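Local coordinates for protein phosphoglycerate kinase (Coxiella burnetii, PDB 4NG4) that catalyses the reversible transfer of a phosphoryl group between ATP and 3-phosphoglycerate, a step of glycolysis, through an ADP/ATP site in one of its two domains, at residues I299-A311 and I326-A340. Numbering follows the deposited sequence.
With MG (magnesium ion), chain D; ADP (adenosine-5'-diphosphate), chain E.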
ATOM      1  N   ILE A 299     -19.795 -19.210  -3.618  1.00 23.05           N
ATOM      2  CA  ILE A 299     -20.043 -18.035  -2.788  1.00 22.83           C
ATOM      3  C   ILE A 299     -19.394 -16.798  -3.400  1.00 22.92           C
ATOM      4  O   ILE A 299     -18.187 -16.763  -3.582  1.00 22.63           O
ATOM      5  CB  ILE A 299     -19.499 -18.232  -1.372  1.00 21.74           C
ATOM      6  CG1 ILE A 299     -20.210 -19.428  -0.700  1.00 21.86           C
ATOM      7  CG2 ILE A 299     -19.688 -16.957  -0.547  1.00 21.42           C
ATOM      8  CD1 ILE A 299     -19.647 -19.803   0.672  1.00 19.44           C
ATOM      9  N   PHE A 300     -20.205 -15.784  -3.709  1.00 24.19           N
ATOM     10  CA  PHE A 300     -19.719 -14.524  -4.276  1.00 24.40           C
ATOM     11  C   PHE A 300     -19.876 -13.301  -3.358  1.00 24.38           C
ATOM     12  O   PHE A 300     -19.393 -12.212  -3.668  1.00 24.26           O
ATOM     13  CB  PHE A 300     -20.443 -14.245  -5.587  1.00 26.15           C
ATOM     14  CG  PHE A 300     -20.316 -15.352  -6.609  1.00 26.47           C
ATOM     15  CD1 PHE A 300     -19.083 -15.878  -6.935  1.00 25.61           C
ATOM     16  CD2 PHE A 300     -21.431 -15.846  -7.252  1.00 28.09           C
ATOM     17  CE1 PHE A 300     -18.965 -16.872  -7.883  1.00 26.50           C
ATOM     18  CE2 PHE A 300     -21.320 -16.834  -8.194  1.00 29.05           C
ATOM     19  CZ  PHE A 300     -20.078 -17.350  -8.511  1.00 28.41           C
ATOM     20  N   ASP A 301     -20.557 -13.466  -2.236  1.00 24.54           N
ATOM     21  CA  ASP A 301     -20.762 -12.352  -1.314  1.00 25.26           C
ATOM     22  C   ASP A 301     -21.227 -12.883   0.021  1.00 24.99           C
ATOM     23  O   ASP A 301     -21.690 -14.012   0.114  1.00 25.45           O
ATOM     24  CB  ASP A 301     -21.811 -11.354  -1.861  1.00 27.04           C
ATOM     25  CG  ASP A 301     -21.544  -9.897  -1.441  1.00 28.29           C
ATOM     26  OD1 ASP A 301     -20.509  -9.608  -0.781  1.00 26.91           O
ATOM     27  OD2 ASP A 301     -22.396  -9.028  -1.777  1.00 30.80           O
ATOM     28  N   VAL A 302     -21.082 -12.062   1.053  1.00 24.95           N
ATOM     29  CA  VAL A 302     -21.690 -12.333   2.345  1.00 24.97           C
ATOM     30  C   VAL A 302     -23.166 -12.015   2.268  1.00 26.51           C
ATOM     31  O   VAL A 302     -23.624 -11.323   1.359  1.00 27.33           O
ATOM     32  CB  VAL A 302     -21.103 -11.446   3.459  1.00 24.98           C
ATOM     33  CG1 VAL A 302     -19.604 -11.702   3.632  1.00 23.27           C
ATOM     34  CG2 VAL A 302     -21.387  -9.966   3.157  1.00 25.54           C
ATOM     35  N   GLY A 303     -23.903 -12.516   3.247  1.00 27.24           N
ATOM     36  CA  GLY A 303     -25.334 -12.239   3.377  1.00 29.20           C
ATOM     37  C   GLY A 303     -25.616 -11.131   4.377  1.00 29.96           C
ATOM     38  O   GLY A 303     -24.686 -10.558   4.952  1.00 29.00           O
ATOM     39  N   PRO A 304     -26.906 -10.828   4.602  1.00 31.98           N
ATOM     40  CA  PRO A 304     -27.277  -9.737   5.490  1.00 33.22           C
ATOM     41  C   PRO A 304     -26.873  -9.970   6.958  1.00 32.68           C
ATOM     42  O   PRO A 304     -26.396  -9.037   7.609  1.00 32.64           O
ATOM     43  CB  PRO A 304     -28.799  -9.662   5.319  1.00 35.78           C
ATOM     44  CG  PRO A 304     -29.196 -11.011   4.923  1.00 35.43           C
ATOM     45  CD  PRO A 304     -28.095 -11.514   4.061  1.00 33.27           C
ATOM     46  N   ASN A 305     -27.052 -11.195   7.462  1.00 32.53           N
ATOM     47  CA  ASN A 305     -26.689 -11.544   8.856  1.00 32.32           C
ATOM     48  C   ASN A 305     -25.216 -11.343   9.109  1.00 30.31           C
ATOM     49  O   ASN A 305     -24.828 -10.777  10.134  1.00 30.88           O
ATOM     50  CB  ASN A 305     -27.042 -12.997   9.199  1.00 32.38           C
ATOM     51  CG  ASN A 305     -27.038 -13.264  10.697  1.00 32.88           C
ATOM     52  OD1 ASN A 305     -26.042 -13.699  11.266  1.00 32.47           O
ATOM     53  ND2 ASN A 305     -28.158 -13.002  11.339  1.00 35.10           N
ATOM     54  N   THR A 306     -24.405 -11.796   8.160  1.00 28.46           N
ATOM     55  CA  THR A 306     -22.968 -11.607   8.226  1.00 26.67           C
ATOM     56  C   THR A 306     -22.614 -10.129   8.171  1.00 26.99           C
ATOM     57  O   THR A 306     -21.970  -9.620   9.084  1.00 27.31           O
ATOM     58  CB  THR A 306     -22.234 -12.351   7.089  1.00 25.36           C
ATOM     59  OG1 THR A 306     -22.618 -13.734   7.067  1.00 24.61           O
ATOM     60  CG2 THR A 306     -20.716 -12.242   7.278  1.00 24.22           C
ATOM     61  N   SER A 307     -23.058  -9.414   7.143  1.00 27.62           N
ATOM     62  CA  SER A 307     -22.646  -8.010   7.023  1.00 28.31           C
ATOM     63  C   SER A 307     -23.296  -7.097   8.069  1.00 29.92           C
ATOM     64  O   SER A 307     -23.003  -5.916   8.102  1.00 30.60           O
ATOM     65  CB  SER A 307     -22.810  -7.464   5.592  1.00 28.80           C
ATOM     66  OG  SER A 307     -24.092  -7.692   5.074  1.00 30.19           O
ATOM     67  N   ALA A 308     -24.164  -7.642   8.920  1.00 30.97           N
ATOM     68  CA  ALA A 308     -24.651  -6.931  10.101  1.00 32.63           C
ATOM     69  C   ALA A 308     -23.696  -7.162  11.284  1.00 31.98           C
ATOM     70  O   ALA A 308     -23.402  -6.244  12.069  1.00 32.53           O
ATOM     71  CB  ALA A 308     -26.047  -7.392  10.439  1.00 34.40           C
ATOM     72  N   THR A 309     -23.217  -8.395  11.411  1.00 30.50           N
ATOM     73  CA  THR A 309     -22.123  -8.691  12.327  1.00 29.47           C
ATOM     74  C   THR A 309     -20.920  -7.777  12.044  1.00 28.95           C
ATOM     75  O   THR A 309     -20.381  -7.136  12.964  1.00 29.46           O
ATOM     76  CB  THR A 309     -21.718 -10.163  12.229  1.00 28.12           C
ATOM     77  OG1 THR A 309     -22.732 -10.953  12.863  1.00 28.27           O
ATOM     78  CG2 THR A 309     -20.354 -10.416  12.884  1.00 26.19           C
ATOM     79  N   TYR A 310     -20.515  -7.688  10.780  1.00 27.76           N
ATOM     80  CA  TYR A 310     -19.421  -6.778  10.428  1.00 27.55           C
ATOM     81  C   TYR A 310     -19.789  -5.329  10.766  1.00 29.24           C
ATOM     82  O   TYR A 310     -18.978  -4.587  11.314  1.00 30.04           O
ATOM     83  CB  TYR A 310     -19.049  -6.860   8.945  1.00 26.41           C
ATOM     84  CG  TYR A 310     -18.608  -8.215   8.433  1.00 24.96           C
ATOM     85  CD1 TYR A 310     -18.297  -9.274   9.296  1.00 25.01           C
ATOM     86  CD2 TYR A 310     -18.474  -8.434   7.066  1.00 25.10           C
ATOM     87  CE1 TYR A 310     -17.890 -10.523   8.791  1.00 23.84           C
ATOM     88  CE2 TYR A 310     -18.059  -9.672   6.568  1.00 24.03           C
ATOM     89  CZ  TYR A 310     -17.768 -10.698   7.431  1.00 22.79           C
ATOM     90  OH  TYR A 310     -17.359 -11.891   6.913  1.00 23.35           O
ATOM     91  N   ALA A 311     -21.015  -4.935  10.441  1.00 30.35           N
ATOM     92  CA  ALA A 311     -21.472  -3.576  10.684  1.00 32.03           C
ATOM     93  C   ALA A 311     -21.408  -3.198  12.173  1.00 33.32           C
ATOM     94  O   ALA A 311     -21.151  -2.031  12.517  1.00 34.85           O
ATOM     95  CB  ALA A 311     -22.889  -3.393  10.142  1.00 33.46           C
ATOM     96  N   ILE A 326     -14.832  -7.980   0.213  1.00 23.24           N
ATOM     97  CA  ILE A 326     -15.352  -9.209   0.834  1.00 22.24           C
ATOM     98  C   ILE A 326     -16.415  -9.912  -0.023  1.00 22.67           C
ATOM     99  O   ILE A 326     -17.008 -10.912   0.403  1.00 22.09           O
ATOM    100  CB  ILE A 326     -15.888  -8.944   2.255  1.00 22.26           C
ATOM    101  CG1 ILE A 326     -16.992  -7.886   2.244  1.00 23.82           C
ATOM    102  CG2 ILE A 326     -14.746  -8.507   3.183  1.00 21.22           C
ATOM    103  CD1 ILE A 326     -18.363  -8.451   2.344  1.00 25.08           C
ATOM    104  N   GLY A 327     -16.640  -9.385  -1.230  1.00 23.30           N
ATOM    105  CA  GLY A 327     -17.353 -10.115  -2.271  1.00 23.68           C
ATOM    106  C   GLY A 327     -16.933  -9.672  -3.659  1.00 24.60           C
ATOM    107  O   GLY A 327     -16.103  -8.771  -3.821  1.00 25.18           O
ATOM    108  N   VAL A 328     -17.506 -10.299  -4.670  1.00 25.22           N
ATOM    109  CA  VAL A 328     -17.190  -9.965  -6.038  1.00 26.49           C
ATOM    110  C   VAL A 328     -17.893  -8.665  -6.383  1.00 28.62           C
ATOM    111  O   VAL A 328     -18.811  -8.624  -7.212  1.00 30.64           O
ATOM    112  CB  VAL A 328     -17.620 -11.087  -7.004  1.00 27.13           C
ATOM    113  CG1 VAL A 328     -17.068 -10.820  -8.413  1.00 28.00           C
ATOM    114  CG2 VAL A 328     -17.155 -12.457  -6.481  1.00 25.56           C
ATOM    115  N   PHE A 329     -17.435  -7.586  -5.757  1.00 28.98           N
ATOM    116  CA  PHE A 329     -18.075  -6.269  -5.871  1.00 30.68           C
ATOM    117  C   PHE A 329     -18.190  -5.727  -7.296  1.00 32.51           C
ATOM    118  O   PHE A 329     -19.009  -4.862  -7.547  1.00 34.52           O
ATOM    119  CB  PHE A 329     -17.287  -5.245  -5.044  1.00 30.56           C
ATOM    120  CG  PHE A 329     -16.029  -4.751  -5.732  1.00 30.62           C
ATOM    121  CD1 PHE A 329     -14.853  -5.479  -5.666  1.00 28.10           C
ATOM    122  CD2 PHE A 329     -16.039  -3.562  -6.470  1.00 31.79           C
ATOM    123  CE1 PHE A 329     -13.708  -5.030  -6.306  1.00 28.89           C
ATOM    124  CE2 PHE A 329     -14.888  -3.114  -7.108  1.00 31.94           C
ATOM    125  CZ  PHE A 329     -13.728  -3.850  -7.031  1.00 30.37           C
ATOM    126  N   GLU A 330     -17.330  -6.194  -8.206  1.00 32.53           N
ATOM    127  CA  GLU A 330     -17.281  -5.664  -9.588  1.00 34.69           C
ATOM    128  C   GLU A 330     -18.577  -5.917 -10.337  1.00 36.22           C
ATOM    129  O   GLU A 330     -19.035  -5.065 -11.086  1.00 38.35           O
ATOM    130  CB  GLU A 330     -16.113  -6.259 -10.390  1.00 34.47           C
ATOM    131  CG  GLU A 330     -14.708  -6.028  -9.776  1.00 33.85           C
ATOM    132  CD  GLU A 330     -14.226  -7.188  -8.881  1.00 32.39           C
ATOM    133  OE1 GLU A 330     -15.043  -8.063  -8.505  1.00 31.65           O
ATOM    134  OE2 GLU A 330     -13.021  -7.221  -8.549  1.00 32.34           O
ATOM    135  N   ILE A 331     -19.157  -7.097 -10.137  1.00 35.43           N
ATOM    136  CA  ILE A 331     -20.490  -7.390 -10.647  1.00 37.26           C
ATOM    137  C   ILE A 331     -21.486  -6.961  -9.569  1.00 37.28           C
ATOM    138  O   ILE A 331     -21.191  -7.057  -8.380  1.00 35.68           O
ATOM    139  CB  ILE A 331     -20.638  -8.882 -11.060  1.00 36.71           C
ATOM    140  CG1 ILE A 331     -21.907  -9.098 -11.884  1.00 39.32           C
ATOM    141  CG2 ILE A 331     -20.629  -9.776  -9.866  1.00 34.78           C
ATOM    142  CD1 ILE A 331     -21.846  -8.428 -13.269  1.00 43.02           C
ATOM    143  N   GLU A 332     -22.653  -6.483  -9.997  1.00 39.55           N
ATOM    144  CA  GLU A 332     -23.539  -5.661  -9.158  1.00 40.37           C
ATOM    145  C   GLU A 332     -24.384  -6.444  -8.167  1.00 39.29           C
ATOM    146  O   GLU A 332     -24.705  -5.932  -7.105  1.00 39.11           O
ATOM    147  CB  GLU A 332     -24.460  -4.793 -10.031  1.00 43.60           C
ATOM    148  CG  GLU A 332     -23.708  -3.868 -11.013  1.00 46.01           C
ATOM    149  CD  GLU A 332     -23.373  -4.516 -12.389  1.00 48.19           C
ATOM    150  OE1 GLU A 332     -23.479  -5.762 -12.549  1.00 46.84           O
ATOM    151  OE2 GLU A 332     -23.002  -3.755 -13.320  1.00 50.24           O
ATOM    152  N   ALA A 333     -24.772  -7.665  -8.515  1.00 38.89           N
ATOM    153  CA  ALA A 333     -25.529  -8.509  -7.593  1.00 38.16           C
ATOM    154  C   ALA A 333     -24.664  -8.901  -6.374  1.00 35.46           C
ATOM    155  O   ALA A 333     -25.160  -9.077  -5.253  1.00 34.93           O
ATOM    156  CB  ALA A 333     -26.026  -9.747  -8.310  1.00 38.47           C
ATOM    157  N   PHE A 334     -23.361  -9.000  -6.603  1.00 33.56           N
ATOM    158  CA  PHE A 334     -22.462  -9.553  -5.620  1.00 31.07           C
ATOM    159  C   PHE A 334     -21.664  -8.460  -4.878  1.00 30.51           C
ATOM    160  O   PHE A 334     -20.609  -8.740  -4.284  1.00 28.41           O
ATOM    161  CB  PHE A 334     -21.585 -10.592  -6.315  1.00 29.83           C
ATOM    162  CG  PHE A 334     -22.385 -11.672  -7.019  1.00 30.50           C
ATOM    163  CD1 PHE A 334     -23.393 -12.362  -6.351  1.00 30.34           C
ATOM    164  CD2 PHE A 334     -22.150 -11.990  -8.339  1.00 31.22           C
ATOM    165  CE1 PHE A 334     -24.132 -13.346  -6.978  1.00 30.79           C
ATOM    166  CE2 PHE A 334     -22.892 -12.975  -8.971  1.00 32.68           C
ATOM    167  CZ  PHE A 334     -23.887 -13.652  -8.282  1.00 32.12           C
ATOM    168  N   SER A 335     -22.227  -7.243  -4.857  1.00 31.95           N
ATOM    169  CA  SER A 335     -21.556  -6.061  -4.322  1.00 32.08           C
ATOM    170  C   SER A 335     -22.143  -5.539  -2.999  1.00 32.62           C
ATOM    171  O   SER A 335     -21.513  -4.712  -2.316  1.00 31.85           O
ATOM    172  CB  SER A 335     -21.616  -4.936  -5.348  1.00 34.13           C
ATOM    173  OG  SER A 335     -22.911  -4.375  -5.387  1.00 36.35           O
ATOM    174  N   GLN A 336     -23.339  -6.012  -2.636  1.00 33.77           N
ATOM    175  CA  GLN A 336     -24.050  -5.472  -1.474  1.00 34.62           C
ATOM    176  C   GLN A 336     -23.194  -5.638  -0.221  1.00 32.41           C
ATOM    177  O   GLN A 336     -23.119  -4.725   0.598  1.00 33.03           O
ATOM    178  CB  GLN A 336     -25.464  -6.093  -1.323  1.00 36.09           C
ATOM    179  CG  GLN A 336     -26.518  -5.189  -0.586  1.00 39.01           C
ATOM    180  CD  GLN A 336     -27.981  -5.332  -1.124  1.00 43.69           C
ATOM    181  OE1 GLN A 336     -28.218  -5.882  -2.216  1.00 44.54           O
ATOM    182  NE2 GLN A 336     -28.954  -4.805  -0.362  1.00 44.27           N
ATOM    183  N   GLY A 337     -22.520  -6.772  -0.093  1.00 30.39           N
ATOM    184  CA  GLY A 337     -21.650  -7.016   1.069  1.00 28.93           C
ATOM    185  C   GLY A 337     -20.515  -6.016   1.261  1.00 28.42           C
ATOM    186  O   GLY A 337     -20.270  -5.535   2.380  1.00 28.49           O
ATOM    187  N   THR A 338     -19.838  -5.687   0.166  1.00 28.22           N
ATOM    188  CA  THR A 338     -18.642  -4.856   0.213  1.00 27.64           C
ATOM    189  C   THR A 338     -19.019  -3.391   0.365  1.00 29.25           C
ATOM    190  O   THR A 338     -18.345  -2.662   1.068  1.00 29.56           O
ATOM    191  CB  THR A 338     -17.761  -5.088  -1.011  1.00 27.16           C
ATOM    192  OG1 THR A 338     -17.456  -6.482  -1.087  1.00 26.68           O
ATOM    193  CG2 THR A 338     -16.462  -4.285  -0.933  1.00 26.65           C
ATOM    194  N   ARG A 339     -20.097  -2.957  -0.274  1.00 30.93           N
ATOM    195  CA  ARG A 339     -20.627  -1.608  -0.032  1.00 33.03           C
ATOM    196  C   ARG A 339     -21.037  -1.441   1.435  1.00 32.98           C
ATOM    197  O   ARG A 339     -20.560  -0.548   2.122  1.00 33.28           O
ATOM    198  CB  ARG A 339     -21.836  -1.327  -0.923  1.00 35.15           C
ATOM    199  CG  ARG A 339     -22.213   0.157  -1.010  1.00 38.43           C
ATOM    200  CD  ARG A 339     -23.650   0.337  -1.474  1.00 41.86           C
ATOM    201  NE  ARG A 339     -24.010  -0.715  -2.436  1.00 42.38           N
ATOM    202  CZ  ARG A 339     -23.822  -0.647  -3.752  1.00 42.72           C
ATOM    203  NH1 ARG A 339     -23.295   0.445  -4.318  1.00 44.21           N
ATOM    204  NH2 ARG A 339     -24.176  -1.680  -4.508  1.00 42.18           N
ATOM    205  N   ALA A 340     -21.905  -2.332   1.906  1.00 32.67           N
ATOM    206  CA  ALA A 340     -22.357  -2.330   3.290  1.00 32.67           C
ATOM    207  C   ALA A 340     -21.186  -2.101   4.212  1.00 31.47           C
ATOM    208  O   ALA A 340     -21.236  -1.255   5.083  1.00 32.54           O
ATOM    209  CB  ALA A 340     -23.027  -3.642   3.627  1.00 31.55           C
TER
HETATM  210 MG    MG D 401     -19.288  -7.558  -2.142  1.00 18.85          MG
HETATM  211  PB  ADP E 402      -6.840  -5.945  -2.763  1.00 64.95           P
HETATM  212  O1B ADP E 402      -7.932  -4.920  -2.584  1.00 64.55           O
HETATM  213  O2B ADP E 402      -6.145  -5.853  -4.107  1.00 64.53           O
HETATM  214  O3B ADP E 402      -5.908  -6.071  -1.581  1.00 64.85           O
HETATM  215  PA  ADP E 402      -7.027  -8.787  -3.117  1.00 66.55           P
HETATM  216  O1A ADP E 402      -5.877  -8.614  -4.079  1.00 67.34           O
HETATM  217  O2A ADP E 402      -6.758  -9.518  -1.828  1.00 67.07           O
HETATM  218  O3A ADP E 402      -7.662  -7.342  -2.751  1.00 65.49           O
HETATM  219  O5' ADP E 402      -8.189  -9.560  -3.942  1.00 66.67           O
HETATM  220  C5' ADP E 402      -9.446  -8.952  -4.266  1.00 66.13           C
HETATM  221  C4' ADP E 402      -9.994  -9.510  -5.572  1.00 66.00           C
HETATM  222  O4' ADP E 402     -10.440 -10.856  -5.365  1.00 66.11           O
HETATM  223  C3' ADP E 402     -11.177  -8.693  -6.094  1.00 65.94           C
HETATM  224  O3' ADP E 402     -10.901  -8.167  -7.400  1.00 65.17           O
HETATM  225  C2' ADP E 402     -12.366  -9.648  -6.078  1.00 65.91           C
HETATM  226  O2' ADP E 402     -13.147  -9.594  -7.275  1.00 65.35           O
HETATM  227  C1' ADP E 402     -11.769 -11.041  -5.873  1.00 66.02           C
HETATM  228  N9  ADP E 402     -12.623 -11.875  -4.965  1.00 65.91           N
HETATM  229  C8  ADP E 402     -12.946 -11.602  -3.677  1.00 65.24           C
HETATM  230  N7  ADP E 402     -13.749 -12.576  -3.174  1.00 65.17           N
HETATM  231  C5  ADP E 402     -13.951 -13.498  -4.138  1.00 64.82           C
HETATM  232  C6  ADP E 402     -14.692 -14.777  -4.272  1.00 64.00           C
HETATM  233  N6  ADP E 402     -15.411 -15.295  -3.246  1.00 63.31           N
HETATM  234  N1  ADP E 402     -14.621 -15.416  -5.468  1.00 64.63           N
HETATM  235  C2  ADP E 402     -13.920 -14.939  -6.525  1.00 64.66           C
HETATM  236  N3  ADP E 402     -13.230 -13.784  -6.468  1.00 65.14           N
HETATM  237  C4  ADP E 402     -13.206 -13.032  -5.325  1.00 65.54           C
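Phe300 and Phe334 share the same first torsion, chi1 -56°, with CG anti to the carbonyl carbon, and their side chains run side by side, pointing the same way. Phe300 turns its edge onto one face of the Phe334 ring, Phe300 CD2 lying 3.5 Å from Phe334 CZ, in an edge-to-face pair with planes at 52°; Phe300 CB also makes a CH-pi contact over that face, while Ala333 CB covers the opposite one. Next to the rings, Val328 N gives a nearly straight hydrogen bond of 2.9 Å to Phe300 O, in the carbonyl plane.

Asp301 OD2 accepts from Gly337 N at 2.8 Å on the syn side, somewhat out of the carboxylate plane, at the start of helix 336-347. Asp301 OD1 binds the magnesium ion at a long 2.7 Å. Thr338 OG1 reaches the same ion at 2.4 Å, and the backbone O of Phe334 lies about 2.8 Å from it. Further along, Val302 CG2 meets Ile326 CD1 at 3.5 Å and packs on Gly337 CA.

Ile299 O takes a weak hydrogen bond from ADP N6, and Glu330 OE2 accepts from the ribose O3' at 2.6 Å. Asp301, Phe334 and Thr338 thus form a magnesium site away from the phosphates, while Ile299 and Glu330 line the adenosine end of the phosphoglycerate kinase nucleotide pocket.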